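Local coordinates for CymD (Pseudomonas putida, PDB 6Z34), which probably carries monoaromatic hydrocarbons across the outer membrane as a FadL-family channel, a group generally assigned to long-chain fatty acid uptake, at residues 91-96 with 144-149; 34-39 with 225-230; 159-164 with 214-219. All blocks are in the same frame, centred on the assembly; numbering follows the deposited sequence.

Contact 1: 91-96 with 144-149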
loop_
_atom_site.group_PDB
_atom_site.type_symbol
_atom_site.label_atom_id
_atom_site.label_comp_id
_atom_site.label_asym_id
_atom_site.label_seq_id
_atom_site.Cartn_x
_atom_site.Cartn_y
_atom_site.Cartn_z
ATOM N N GLY A 91 -0.974 -25.861 -12.232
ATOM C CA GLY A 91 -1.203 -27.180 -12.802
ATOM C C GLY A 91 -2.594 -27.705 -12.505
ATOM O O GLY A 91 -3.101 -27.592 -11.386
ATOM N N GLU A 92 -3.192 -28.329 -13.520
ATOM C CA GLU A 92 -4.526 -28.907 -13.397
ATOM C C GLU A 92 -5.460 -27.818 -12.885
ATOM O O GLU A 92 -5.580 -26.768 -13.527
ATOM C CB GLU A 92 -4.504 -30.143 -12.485
ATOM C CG GLU A 92 -5.853 -30.892 -12.282
ATOM C CD GLU A 92 -6.335 -30.855 -10.831
ATOM O OE1 GLU A 92 -7.246 -31.631 -10.465
ATOM O OE2 GLU A 92 -5.782 -30.058 -10.049
ATOM N N ARG A 93 -6.081 -28.028 -11.719
ATOM C CA ARG A 93 -7.071 -27.113 -11.147
ATOM C C ARG A 93 -6.489 -26.149 -10.131
ATOM O O ARG A 93 -7.226 -25.307 -9.619
ATOM C CB ARG A 93 -8.191 -27.898 -10.460
ATOM C CG ARG A 93 -9.069 -28.717 -11.400
ATOM C CD ARG A 93 -9.877 -29.757 -10.616
ATOM N NE ARG A 93 -11.295 -29.436 -10.523
ATOM C CZ ARG A 93 -12.238 -29.987 -11.267
ATOM N NH1 ARG A 93 -11.928 -30.885 -12.177
ATOM N NH2 ARG A 93 -13.500 -29.629 -11.106
ATOM N N TYR A 94 -5.208 -26.271 -9.793
ATOM C CA TYR A 94 -4.633 -25.509 -8.700
ATOM C C TYR A 94 -3.660 -24.473 -9.233
ATOM O O TYR A 94 -3.053 -24.648 -10.298
ATOM C CB TYR A 94 -3.889 -26.401 -7.699
ATOM C CG TYR A 94 -4.776 -27.298 -6.861
ATOM C CD1 TYR A 94 -5.244 -28.513 -7.357
ATOM C CD2 TYR A 94 -5.119 -26.944 -5.564
ATOM C CE1 TYR A 94 -6.052 -29.339 -6.574
ATOM C CE2 TYR A 94 -5.921 -27.751 -4.781
ATOM C CZ TYR A 94 -6.389 -28.940 -5.283
ATOM O OH TYR A 94 -7.171 -29.738 -4.474
ATOM N N ALA A 95 -3.542 -23.385 -8.472
ATOM C CA ALA A 95 -2.457 -22.432 -8.592
ATOM C C ALA A 95 -1.853 -22.264 -7.213
ATOM O O ALA A 95 -2.585 -22.218 -6.222
ATOM C CB ALA A 95 -2.934 -21.088 -9.106
ATOM N N LEU A 96 -0.514 -22.223 -7.153
ATOM C CA LEU A 96 0.242 -21.972 -5.933
ATOM C C LEU A 96 1.185 -20.819 -6.197
ATOM O O LEU A 96 1.830 -20.763 -7.250
ATOM C CB LEU A 96 1.064 -23.167 -5.486
ATOM C CG LEU A 96 0.283 -24.467 -5.312
ATOM C CD1 LEU A 96 1.273 -25.631 -5.160
ATOM C CD2 LEU A 96 -0.649 -24.374 -4.128
ATOM N N ALA A 144 -5.056 -21.175 -5.284
ATOM C CA ALA A 144 -6.333 -20.987 -5.946
ATOM C C ALA A 144 -6.772 -22.318 -6.548
ATOM O O ALA A 144 -5.960 -23.216 -6.796
ATOM C CB ALA A 144 -6.256 -19.888 -7.012
ATOM N N TYR A 145 -8.080 -22.445 -6.760
ATOM C CA TYR A 145 -8.656 -23.723 -7.145
ATOM C C TYR A 145 -9.868 -23.473 -8.023
ATOM O O TYR A 145 -10.707 -22.626 -7.694
ATOM C CB TYR A 145 -9.042 -24.544 -5.906
ATOM C CG TYR A 145 -9.654 -25.899 -6.216
ATOM C CD1 TYR A 145 -8.869 -26.950 -6.695
ATOM C CD2 TYR A 145 -11.018 -26.133 -6.026
ATOM C CE1 TYR A 145 -9.430 -28.195 -6.971
ATOM C CE2 TYR A 145 -11.594 -27.375 -6.305
ATOM C CZ TYR A 145 -10.793 -28.400 -6.786
ATOM O OH TYR A 145 -11.338 -29.641 -7.059
ATOM N N GLN A 146 -9.939 -24.206 -9.143
ATOM C CA GLN A 146 -11.122 -24.216 -10.005
ATOM C C GLN A 146 -12.095 -25.236 -9.444
ATOM O O GLN A 146 -11.900 -26.444 -9.603
ATOM C CB GLN A 146 -10.768 -24.577 -11.442
ATOM C CG GLN A 146 -10.240 -23.446 -12.288
ATOM C CD GLN A 146 -9.763 -23.936 -13.638
ATOM O OE1 GLN A 146 -9.285 -25.062 -13.759
ATOM N NE2 GLN A 146 -9.894 -23.100 -14.661
ATOM N N VAL A 147 -13.144 -24.754 -8.779
ATOM C CA VAL A 147 -14.177 -25.661 -8.296
ATOM C C VAL A 147 -14.865 -26.347 -9.470
ATOM O O VAL A 147 -15.047 -27.573 -9.477
ATOM C CB VAL A 147 -15.178 -24.906 -7.414
ATOM C CG1 VAL A 147 -16.315 -25.827 -7.044
ATOM C CG2 VAL A 147 -14.457 -24.322 -6.151
ATOM N N ASN A 148 -15.212 -25.582 -10.494
ATOM C CA ASN A 148 -15.775 -26.144 -11.714
ATOM C C ASN A 148 -15.465 -25.171 -12.843
ATOM O O ASN A 148 -14.647 -24.257 -12.675
ATOM C CB ASN A 148 -17.285 -26.386 -11.563
ATOM C CG ASN A 148 -18.021 -25.136 -11.128
ATOM O OD1 ASN A 148 -17.942 -24.099 -11.785
ATOM N ND2 ASN A 148 -18.718 -25.220 -9.999
ATOM N N GLU A 149 -16.158 -25.339 -13.970
ATOM C CA GLU A 149 -15.921 -24.507 -15.139
ATOM C C GLU A 149 -16.371 -23.062 -14.935
ATOM O O GLU A 149 -15.938 -22.180 -15.684
ATOM C CB GLU A 149 -16.623 -25.116 -16.359
ATOM C CG GLU A 149 -18.126 -25.399 -16.169
ATOM C CD GLU A 149 -18.411 -26.653 -15.344
ATOM O OE1 GLU A 149 -17.501 -27.498 -15.189
ATOM O OE2 GLU A 149 -19.552 -26.788 -14.847
#
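Arg93 is the first residue of 91-96 to grip 144-149, and it does so with both backbone and side chain from inside the type II' turn Gly91 to Tyr94. Its backbone N is accepted by Glu92 OE2 at 2.6 Å, met from above the carboxylate plane, while its carbonyl O accepts Gln146 N at 3.0 Å. The side chain bends at chi3 and lays the guanidinium along the outgoing backbone. There NE reaches Gln146 O at 3.2 Å, almost head-on to that carbonyl though bent at the hydrogen, and NH2 donates to Val147 O at 3.0 Å. The second bond lies only 4° out of the guanidinium plane; the first is more tilted, so two successive carbonyls limit the rotation of the group. On the way, Arg93 CB and CD pass the CE1 and OH end of Tyr145.

Tyr94 faces Tyr145 in a non-hydrogen-bonded antiparallel pair. With Tyr145 CG opposite its backbone N (chi1 180°), the Tyr145 ring sets CD1 over the centre of one face of the Tyr94 ring, with CE1 close by; Tyr94 CZ is 3.5 Å from Tyr145 CD1. The planes meet at 52°, an oblique aromatic pair.

Ala95 and Ala144 form the next, hydrogen-bonded pair: Ala95 N to Ala144 O is 2.9 Å and Ala144 N to Ala95 O is 2.8 Å. Their methyl groups lie on the face of the sheet away from the tyrosines and are buried.

This is the end of a strand pair within the barrel wall. Strand 80-91 flanks 94-107 through Trp89 and Arg90, strand 151-171 flanks 131-146 through Ser152 and Val153, and Leu37 and Thr38 of the loop before strand 43-58 pack on the alanine face.

Contact 2: 34-39 with 225-230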
loop_
_atom_site.group_PDB
_atom_site.type_symbol
_atom_site.label_atom_id
_atom_site.label_comp_id
_atom_site.label_asym_id
_atom_site.label_seq_id
_atom_site.Cartn_x
_atom_site.Cartn_y
_atom_site.Cartn_z
ATOM N N PRO A 34 -6.858 -13.457 -5.545
ATOM C CA PRO A 34 -6.095 -14.655 -5.916
ATOM C C PRO A 34 -6.901 -15.674 -6.707
ATOM O O PRO A 34 -6.297 -16.533 -7.359
ATOM C CB PRO A 34 -5.636 -15.218 -4.560
ATOM C CG PRO A 34 -6.391 -14.453 -3.514
ATOM C CD PRO A 34 -6.793 -13.159 -4.105
ATOM N N ALA A 35 -8.236 -15.597 -6.713
ATOM C CA ALA A 35 -9.001 -16.512 -7.559
ATOM C C ALA A 35 -8.648 -16.327 -9.027
ATOM O O ALA A 35 -8.783 -17.274 -9.813
ATOM C CB ALA A 35 -10.507 -16.324 -7.352
ATOM N N THR A 36 -8.146 -15.140 -9.415
ATOM C CA THR A 36 -7.853 -14.925 -10.833
ATOM C C THR A 36 -6.628 -15.700 -11.302
ATOM O O THR A 36 -6.402 -15.790 -12.513
ATOM C CB THR A 36 -7.650 -13.444 -11.161
ATOM O OG1 THR A 36 -6.589 -12.909 -10.368
ATOM C CG2 THR A 36 -8.982 -12.628 -10.964
ATOM N N LEU A 37 -5.831 -16.245 -10.377
ATOM C CA LEU A 37 -4.664 -17.023 -10.766
ATOM C C LEU A 37 -5.027 -18.277 -11.542
ATOM O O LEU A 37 -4.205 -18.751 -12.328
ATOM C CB LEU A 37 -3.857 -17.406 -9.535
ATOM C CG LEU A 37 -3.356 -16.220 -8.730
ATOM C CD1 LEU A 37 -2.816 -16.723 -7.406
ATOM C CD2 LEU A 37 -2.314 -15.468 -9.555
ATOM N N THR A 38 -6.238 -18.818 -11.366
ATOM C CA THR A 38 -6.646 -19.943 -12.211
ATOM C C THR A 38 -6.761 -19.562 -13.685
ATOM O O THR A 38 -6.813 -20.464 -14.526
ATOM C CB THR A 38 -7.969 -20.571 -11.721
ATOM O OG1 THR A 38 -9.045 -19.620 -11.773
ATOM C CG2 THR A 38 -7.813 -21.082 -10.316
ATOM N N GLN A 39 -6.766 -18.264 -14.017
ATOM C CA GLN A 39 -6.760 -17.805 -15.410
ATOM C C GLN A 39 -5.389 -17.967 -16.073
ATOM O O GLN A 39 -5.307 -17.974 -17.305
ATOM C CB GLN A 39 -7.175 -16.329 -15.481
ATOM C CG GLN A 39 -8.588 -16.041 -15.944
ATOM C CD GLN A 39 -9.623 -16.405 -14.912
ATOM O OE1 GLN A 39 -9.842 -15.662 -13.951
ATOM N NE2 GLN A 39 -10.278 -17.550 -15.106
ATOM N N GLY A 225 -11.094 -14.567 -1.926
ATOM C CA GLY A 225 -11.865 -14.098 -3.057
ATOM C C GLY A 225 -12.398 -15.241 -3.897
ATOM O O GLY A 225 -12.068 -16.403 -3.679
ATOM N N LEU A 226 -13.240 -14.884 -4.867
ATOM C CA LEU A 226 -13.757 -15.851 -5.831
ATOM C C LEU A 226 -14.007 -15.153 -7.162
ATOM O O LEU A 226 -14.078 -13.925 -7.233
ATOM C CB LEU A 226 -15.034 -16.545 -5.342
ATOM C CG LEU A 226 -16.297 -15.692 -5.157
ATOM C CD1 LEU A 226 -17.133 -15.616 -6.421
ATOM C CD2 LEU A 226 -17.146 -16.221 -4.019
ATOM N N THR A 227 -14.088 -15.951 -8.232
ATOM C CA THR A 227 -14.575 -15.463 -9.514
ATOM C C THR A 227 -15.642 -16.414 -10.020
ATOM O O THR A 227 -15.633 -17.608 -9.708
ATOM C CB THR A 227 -13.473 -15.315 -10.569
ATOM O OG1 THR A 227 -12.973 -16.601 -10.929
ATOM C CG2 THR A 227 -12.340 -14.491 -10.042
ATOM N N TYR A 228 -16.577 -15.868 -10.782
ATOM C CA TYR A 228 -17.690 -16.650 -11.310
ATOM C C TYR A 228 -17.946 -16.224 -12.742
ATOM O O TYR A 228 -18.235 -15.046 -12.996
ATOM C CB TYR A 228 -18.956 -16.487 -10.473
ATOM C CG TYR A 228 -20.022 -17.511 -10.820
ATOM C CD1 TYR A 228 -19.927 -18.820 -10.359
ATOM C CD2 TYR A 228 -21.108 -17.173 -11.615
ATOM C CE1 TYR A 228 -20.883 -19.759 -10.664
ATOM C CE2 TYR A 228 -22.084 -18.115 -11.940
ATOM C CZ TYR A 228 -21.963 -19.408 -11.460
ATOM O OH TYR A 228 -22.919 -20.355 -11.764
ATOM N N GLN A 229 -17.826 -17.173 -13.670
ATOM C CA GLN A 229 -18.138 -16.928 -15.079
ATOM C C GLN A 229 -19.620 -17.181 -15.275
ATOM O O GLN A 229 -20.034 -18.296 -15.577
ATOM C CB GLN A 229 -17.317 -17.829 -15.989
ATOM C CG GLN A 229 -17.459 -17.462 -17.444
ATOM C CD GLN A 229 -16.468 -16.392 -17.852
ATOM O OE1 GLN A 229 -15.280 -16.507 -17.573
ATOM N NE2 GLN A 229 -16.955 -15.337 -18.504
ATOM N N LEU A 230 -20.445 -16.152 -15.087
ATOM C CA LEU A 230 -21.876 -16.417 -15.186
ATOM C C LEU A 230 -22.345 -16.487 -16.634
ATOM O O LEU A 230 -23.295 -17.213 -16.942
ATOM C CB LEU A 230 -22.677 -15.377 -14.400
ATOM C CG LEU A 230 -22.427 -13.875 -14.427
ATOM C CD1 LEU A 230 -22.468 -13.316 -15.824
ATOM C CD2 LEU A 230 -23.524 -13.238 -13.602
HETATM O O HOH W 1 -10.841 -16.988 -11.982
#
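Ala35 CB overlaps the backbone of the strand in 225-230, lying 3.6 Å from Leu226 CA and 3.7 Å from Thr227 CG2. Its side-chain bond is directed at the strand, and Gly225 O lies 4.0 Å from the same Ala35 CB. One residue on, Thr36 CG2 meets the same methyl, Thr227 CG2, at 3.9 Å; the two threonine side chains cross at about a right angle. A single methyl of Thr227 therefore serves both Ala35 and Thr36. The torsion of Thr227 (chi1 67°) separates its two branches: CG2 lies opposite the carbonyl carbon and faces the turn, while OG1 is placed between the backbone N and that carbonyl carbon, on the side of a bound water.

No direct hydrogen bond joins the two segments. The water is held by 34-39, donating to Ala35 O at 3.0 Å and to Gln39 OE1 at 2.6 Å. Its separation from Thr227 OG1, 2.4 Å, is too short for an ordinary hydrogen bond, so that link is doubtful and a water bridge between the segments is only probable. Outside the pair, Asn33 braces both partners: its ND2 donates to Leu226 O, its OD1 accepts Ala35 N, and its own carbonyl receives Thr36 OG1.

Methyl-to-backbone packing, together with the bonds of Asn33 to Leu226 O and Ala35 N, thus fastens a compact 3-10 turn to a wall strand. An N-terminal segment lodged within the barrel ahead of its first strand is the hatch arrangement characteristic of FadL-family channels.

Contact 3: 159-164 with 214-219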
loop_
_atom_site.group_PDB
_atom_site.type_symbol
_atom_site.label_atom_id
_atom_site.label_comp_id
_atom_site.label_asym_id
_atom_site.label_seq_id
_atom_site.Cartn_x
_atom_site.Cartn_y
_atom_site.Cartn_z
ATOM N N ALA A 159 2.601 -12.679 5.193
ATOM C CA ALA A 159 3.536 -12.157 6.184
ATOM C C ALA A 159 3.867 -10.735 5.766
ATOM O O ALA A 159 4.135 -10.477 4.584
ATOM C CB ALA A 159 4.808 -12.994 6.261
ATOM N N VAL A 160 3.817 -9.811 6.720
ATOM C CA VAL A 160 3.827 -8.381 6.430
ATOM C C VAL A 160 4.907 -7.743 7.289
ATOM O O VAL A 160 4.879 -7.860 8.522
ATOM C CB VAL A 160 2.458 -7.719 6.712
ATOM C CG1 VAL A 160 2.526 -6.203 6.516
ATOM C CG2 VAL A 160 1.302 -8.382 5.886
ATOM N N TRP A 161 5.850 -7.067 6.650
ATOM C CA TRP A 161 6.854 -6.289 7.355
ATOM C C TRP A 161 6.558 -4.813 7.115
ATOM O O TRP A 161 6.542 -4.354 5.964
ATOM C CB TRP A 161 8.267 -6.651 6.893
ATOM C CG TRP A 161 9.318 -5.867 7.633
ATOM C CD1 TRP A 161 9.622 -5.958 8.964
ATOM C CD2 TRP A 161 10.178 -4.860 7.094
ATOM N NE1 TRP A 161 10.612 -5.069 9.282
ATOM C CE2 TRP A 161 10.978 -4.384 8.156
ATOM C CE3 TRP A 161 10.358 -4.320 5.818
ATOM C CZ2 TRP A 161 11.945 -3.390 7.983
ATOM C CZ3 TRP A 161 11.310 -3.334 5.641
ATOM C CH2 TRP A 161 12.100 -2.881 6.722
ATOM N N THR A 162 6.313 -4.077 8.196
ATOM C CA THR A 162 5.983 -2.660 8.140
ATOM C C THR A 162 7.118 -1.862 8.756
ATOM O O THR A 162 7.569 -2.182 9.860
ATOM C CB THR A 162 4.695 -2.367 8.909
ATOM O OG1 THR A 162 3.626 -3.074 8.307
ATOM C CG2 THR A 162 4.394 -0.878 8.903
ATOM N N SER A 163 7.557 -0.817 8.063
ATOM C CA SER A 163 8.627 0.046 8.548
ATOM C C SER A 163 8.212 1.500 8.366
ATOM O O SER A 163 7.718 1.871 7.296
ATOM C CB SER A 163 9.926 -0.242 7.792
ATOM O OG SER A 163 11.052 0.348 8.412
ATOM N N VAL A 164 8.399 2.325 9.401
ATOM C CA VAL A 164 8.089 3.754 9.300
ATOM C C VAL A 164 9.266 4.584 9.797
ATOM O O VAL A 164 9.819 4.317 10.871
ATOM C CB VAL A 164 6.790 4.129 10.047
ATOM C CG1 VAL A 164 6.905 3.845 11.499
ATOM C CG2 VAL A 164 6.433 5.597 9.829
ATOM N N GLY A 214 14.070 4.833 13.394
ATOM C CA GLY A 214 12.880 4.261 12.802
ATOM C C GLY A 214 12.347 3.105 13.631
ATOM O O GLY A 214 12.923 2.697 14.642
ATOM N N VAL A 215 11.186 2.603 13.210
ATOM C CA VAL A 215 10.553 1.485 13.894
ATOM C C VAL A 215 10.010 0.542 12.838
ATOM O O VAL A 215 9.832 0.907 11.671
ATOM C CB VAL A 215 9.437 1.921 14.876
ATOM C CG1 VAL A 215 10.025 2.767 16.081
ATOM C CG2 VAL A 215 8.342 2.680 14.159
ATOM N N ASP A 216 9.759 -0.690 13.262
ATOM C CA ASP A 216 9.417 -1.747 12.329
ATOM C C ASP A 216 8.786 -2.882 13.105
ATOM O O ASP A 216 8.941 -2.979 14.327
ATOM C CB ASP A 216 10.650 -2.255 11.604
ATOM C CG ASP A 216 11.456 -3.196 12.462
ATOM O OD1 ASP A 216 12.068 -2.719 13.436
ATOM O OD2 ASP A 216 11.484 -4.409 12.178
ATOM N N SER A 217 8.154 -3.789 12.356
ATOM C CA SER A 217 7.323 -4.839 12.917
ATOM C C SER A 217 6.926 -5.815 11.813
ATOM O O SER A 217 6.650 -5.400 10.684
ATOM C CB SER A 217 6.069 -4.226 13.540
ATOM O OG SER A 217 5.287 -5.198 14.179
ATOM N N TRP A 218 6.917 -7.102 12.154
ATOM C CA TRP A 218 6.311 -8.153 11.367
ATOM C C TRP A 218 4.856 -8.292 11.773
ATOM O O TRP A 218 4.498 -8.092 12.933
ATOM C CB TRP A 218 7.056 -9.476 11.573
ATOM C CG TRP A 218 8.319 -9.524 10.776
ATOM C CD1 TRP A 218 9.583 -9.274 11.220
ATOM C CD2 TRP A 218 8.427 -9.775 9.373
ATOM N NE1 TRP A 218 10.480 -9.372 10.178
ATOM C CE2 TRP A 218 9.792 -9.690 9.034
ATOM C CE3 TRP A 218 7.503 -10.087 8.372
ATOM C CZ2 TRP A 218 10.256 -9.915 7.734
ATOM C CZ3 TRP A 218 7.964 -10.296 7.081
ATOM C CH2 TRP A 218 9.326 -10.210 6.774
ATOM N N GLY A 219 4.012 -8.605 10.806
ATOM C CA GLY A 219 2.597 -8.748 11.085
ATOM C C GLY A 219 1.973 -9.763 10.150
ATOM O O GLY A 219 2.693 -10.546 9.517
#
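Strands 159-164 and 214-219 run antiparallel, at 166° between their directions and with axes 4.5 Å apart at closest approach. Three hydrogen-bonded pairs set the register: Val160 with Gly219, Thr162 with Ser217, and Val164 with Val215. Thr162 N meets Ser217 O at 2.8 Å in a nearly straight bond, whereas the return bond from Ser217 N to Thr162 O is weak. At one end Gly219 N lies 2.6 Å from Val160 O, and at the other Val164 N and Val215 N each bind the opposite carbonyl. Gly214 has a positive phi, a conformation in which a side chain would collide with the preceding carbonyl.

Trp161, Trp218, Ser163 and Asp216 share one face. Trp161 CB sits above the six-membered ring of Trp218, 3.6 Å from its centroid and 8° from the ring normal, a CH-pi contact. The two indoles also form an oblique aromatic pair, Trp161 CD1 lying 3.7 Å from Trp218 NE1. With CG opposite its backbone N (chi1 -179°), the Trp161 indole runs over Ser163 CB and brings NE1 to Asp216 OD2 at 3.1 Å. That oxygen lies in the indole plane and is approached on its anti side; this bond and Ser163 CB help to set the indole's rotation. On the other face, Val164 CG1 and Val215 CG2 lie side by side, at a spacing too tight to be taken literally.

This is an antiparallel strand pair in the wall of the FadL-family beta-barrel. Strand 131-146 borders 159-164, with Val136 touching Val160; strand 234-259 borders 214-219 on the other flank, where Val246 O accepts Ser217 OG.

From the N terminus, the chain first lays down the turn 34-39, whose partner 225-230 comes almost two hundred residues later, so contact 2 closes a long loop. Within it lie the other two, in series: contact 1 brings 144-149 back to 91-96, and then contact 3 joins 159-164 to 214-219; none cross. Contacts 1 and 2 touch through the 34-39 turn, their centres about 9 Å apart, so that this turn bridges two parts of the barrel wall. Contact 3 is centred about 30 Å from contact 2, earlier on strand 198-229, which both use, and ties it to strand 151-171.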